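Local coordinates for IMC sub-compartment protein ISP1 (Toxoplasma gondii, PDB 4CHM) that probably takes part in parasite cell division as a protein of an inner membrane complex sub-compartment and adopts a pleckstrin homology fold, at residues Q74-E79 and N83-E88. Residues are numbered along the deposited sequence; the frame is centred on the assembly and turned at random.
With SO4 (sulfate ion), chain G; SO4 (sulfate ion), chain E.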
loop_
_atom_site.group_PDB
_atom_site.type_symbol
_atom_site.label_atom_id
_atom_site.label_comp_id
_atom_site.label_asym_id
_atom_site.label_seq_id
_atom_site.Cartn_x
_atom_site.Cartn_y
_atom_site.Cartn_z
ATOM N N GLN A 74 4.188 -9.960 9.830
ATOM C CA GLN A 74 3.713 -8.592 10.061
ATOM C C GLN A 74 2.204 -8.446 9.822
ATOM O O GLN A 74 1.496 -7.964 10.644
ATOM C CB GLN A 74 4.482 -7.597 9.144
ATOM C CG GLN A 74 5.967 -7.428 9.487
ATOM C CD GLN A 74 6.725 -6.670 8.418
ATOM O OE1 GLN A 74 6.264 -6.545 7.273
ATOM N NE2 GLN A 74 7.900 -6.166 8.775
ATOM N N LEU A 75 1.732 -8.947 8.711
ATOM C CA LEU A 75 0.309 -8.860 8.367
ATOM C C LEU A 75 -0.606 -9.774 9.237
ATOM O O LEU A 75 -1.741 -9.403 9.563
ATOM C CB LEU A 75 0.131 -9.180 6.879
ATOM C CG LEU A 75 0.689 -8.098 5.940
ATOM C CD1 LEU A 75 0.703 -8.631 4.503
ATOM C CD2 LEU A 75 -0.147 -6.815 6.046
ATOM N N GLN A 76 -0.105 -10.906 9.672
ATOM C CA GLN A 76 -0.803 -11.786 10.606
ATOM C C GLN A 76 -1.160 -11.118 11.948
ATOM O O GLN A 76 -2.121 -11.466 12.528
ATOM C CB GLN A 76 -0.042 -13.101 10.816
ATOM C CG GLN A 76 0.050 -13.997 9.592
ATOM C CD GLN A 76 -1.212 -14.762 9.307
ATOM O OE1 GLN A 76 -2.264 -14.232 9.412
ATOM N NE2 GLN A 76 -1.090 -16.027 9.008
ATOM N N ARG A 77 -0.414 -10.099 12.362
ATOM C CA ARG A 77 -0.747 -9.288 13.533
ATOM C C ARG A 77 -1.972 -8.374 13.414
ATOM O O ARG A 77 -2.458 -7.912 14.375
ATOM C CB ARG A 77 0.441 -8.480 13.988
ATOM C CG ARG A 77 1.498 -9.315 14.674
ATOM C CD ARG A 77 2.765 -8.532 14.925
ATOM N NE ARG A 77 3.703 -9.357 15.643
ATOM C CZ ARG A 77 4.756 -8.890 16.280
ATOM N NH1 ARG A 77 5.017 -7.624 16.242
ATOM N NH2 ARG A 77 5.563 -9.697 16.919
ATOM N N VAL A 78 -2.470 -8.154 12.219
ATOM C CA VAL A 78 -3.596 -7.288 11.993
ATOM C C VAL A 78 -4.907 -7.960 12.355
ATOM O O VAL A 78 -5.174 -9.035 11.952
ATOM C CB VAL A 78 -3.701 -6.812 10.540
ATOM C CG1 VAL A 78 -4.788 -5.795 10.398
ATOM C CG2 VAL A 78 -2.399 -6.286 10.041
ATOM N N GLU A 79 -5.714 -7.267 13.118
ATOM C CA GLU A 79 -6.951 -7.832 13.575
ATOM C C GLU A 79 -8.017 -7.685 12.502
ATOM O O GLU A 79 -8.451 -6.586 12.183
ATOM C CB GLU A 79 -7.377 -7.181 14.888
ATOM C CG GLU A 79 -6.412 -7.461 16.036
ATOM C CD GLU A 79 -6.666 -6.560 17.234
ATOM O OE1 GLU A 79 -7.772 -6.626 17.786
ATOM O OE2 GLU A 79 -5.774 -5.768 17.604
ATOM N N ASN A 83 -8.468 -11.910 4.518
ATOM C CA ASN A 83 -7.240 -12.639 4.309
ATOM C C ASN A 83 -6.180 -11.697 3.717
ATOM O O ASN A 83 -6.223 -11.368 2.538
ATOM C CB ASN A 83 -7.488 -13.861 3.399
ATOM C CG ASN A 83 -6.312 -14.814 3.372
ATOM O OD1 ASN A 83 -5.146 -14.385 3.343
ATOM N ND2 ASN A 83 -6.596 -16.098 3.366
ATOM N N LEU A 84 -5.265 -11.228 4.557
ATOM C CA LEU A 84 -4.300 -10.242 4.119
ATOM C C LEU A 84 -3.088 -10.911 3.460
ATOM O O LEU A 84 -2.326 -10.245 2.736
ATOM C CB LEU A 84 -3.843 -9.341 5.284
ATOM C CG LEU A 84 -4.913 -8.531 6.043
ATOM C CD1 LEU A 84 -4.298 -7.565 7.036
ATOM C CD2 LEU A 84 -5.878 -7.811 5.095
ATOM N N VAL A 85 -2.806 -12.156 3.828
ATOM C CA VAL A 85 -1.497 -12.738 3.531
ATOM C C VAL A 85 -1.389 -13.738 2.387
ATOM O O VAL A 85 -0.341 -13.857 1.758
ATOM C CB VAL A 85 -0.889 -13.398 4.785
ATOM C CG1 VAL A 85 -0.728 -12.379 5.901
ATOM C CG2 VAL A 85 -1.741 -14.575 5.233
ATOM N N ASP A 86 -2.464 -14.463 2.124
ATOM C CA ASP A 86 -2.399 -15.608 1.225
ATOM C C ASP A 86 -2.029 -15.298 -0.231
ATOM O O ASP A 86 -1.386 -16.106 -0.894
ATOM C CB ASP A 86 -3.605 -16.533 1.394
ATOM C CG ASP A 86 -3.479 -17.404 2.638
ATOM O OD1 ASP A 86 -2.347 -17.826 2.951
ATOM O OD2 ASP A 86 -4.494 -17.648 3.315
ATOM N N ASP A 87 -2.457 -14.148 -0.733
ATOM C CA ASP A 87 -2.044 -13.720 -2.063
ATOM C C ASP A 87 -0.724 -12.930 -2.084
ATOM O O ASP A 87 -0.256 -12.544 -3.153
ATOM C CB ASP A 87 -3.159 -12.939 -2.763
ATOM C CG ASP A 87 -3.424 -11.595 -2.124
ATOM O OD1 ASP A 87 -2.597 -11.138 -1.312
ATOM O OD2 ASP A 87 -4.466 -10.993 -2.441
ATOM N N GLU A 88 -0.133 -12.684 -0.916
ATOM C CA GLU A 88 1.121 -11.894 -0.839
ATOM C C GLU A 88 1.065 -10.677 -1.736
ATOM O O GLU A 88 2.082 -10.282 -2.314
ATOM C CB GLU A 88 2.364 -12.750 -1.207
ATOM C CG GLU A 88 2.593 -13.932 -0.284
ATOM C CD GLU A 88 1.786 -15.176 -0.673
ATOM O OE1 GLU A 88 1.289 -15.274 -1.843
ATOM O OE2 GLU A 88 1.705 -16.089 0.182
HETATM S S SO4 G . 0.645 -19.087 9.012
HETATM O O1 SO4 G . 1.489 -20.310 9.067
HETATM O O2 SO4 G . 0.024 -18.811 10.355
HETATM O O3 SO4 G . -0.413 -19.327 7.983
HETATM O O4 SO4 G . 1.485 -17.911 8.634
HETATM S S SO4 E . 11.079 -4.491 7.079
HETATM O O1 SO4 E . 12.229 -5.410 6.882
HETATM O O2 SO4 E . 10.033 -5.195 7.799
HETATM O O3 SO4 E . 10.575 -4.047 5.753
HETATM O O4 SO4 E . 11.503 -3.313 7.827
#
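Val-85 lays its CG1 methyl against the root of the Leu-75 side chain, and at 3.5 Å from Val-85 CG1 to Leu-75 CB the fit is tighter than ordinary van der Waals spacing. The torsion that sets CG1 beside its own backbone N (chi1 -59°) leaves the other methyl, CG2, between the backbone N and the carbonyl carbon, 4.1 Å from NE2 of Gln-76. That glutamine bends at chi2 (-78°), which brings its amide back across the valine at roughly a right angle; NE2 then makes a weak hydrogen bond to O4 of the chain G sulfate, an ion probably left from crystallisation. On the other flank, CD1 of Leu-84 reaches CB of Val-78 at 3.6 Å and touches both valine methyls, so that the isopropyl group straddles a single leucine methyl. In this pleckstrin homology fold the connection between strands 65-69 and 90-95 runs through the short helix 72-76 and a loop that folds back onto it: the helix and the residues just after it meet the loop mainly through aliphatic carbon, while Leu-75 also touches Leu-69, Cys-90 and Ala-92 of the two strands. Asn-83 organises the start of the loop from within. Its OD1 accepts the backbone N of Asp-86 at 2.9 Å in an Asx motif, with the donor tilted 23° from the carbonyl plane, and a weak bond from Val-85 N reaches the same oxygen. The amide is gripped at its other end too, for Asn-83 ND2 donates to Asp-86 OD2 at 2.6 Å, which limits its rotation. A type I turn from Val-85 to Glu-88 overlaps the motif, and salt bridges of Asp-86 to Arg-72 and Asp-87 to Arg-105 tie this bend to the helix and to strand 101-105.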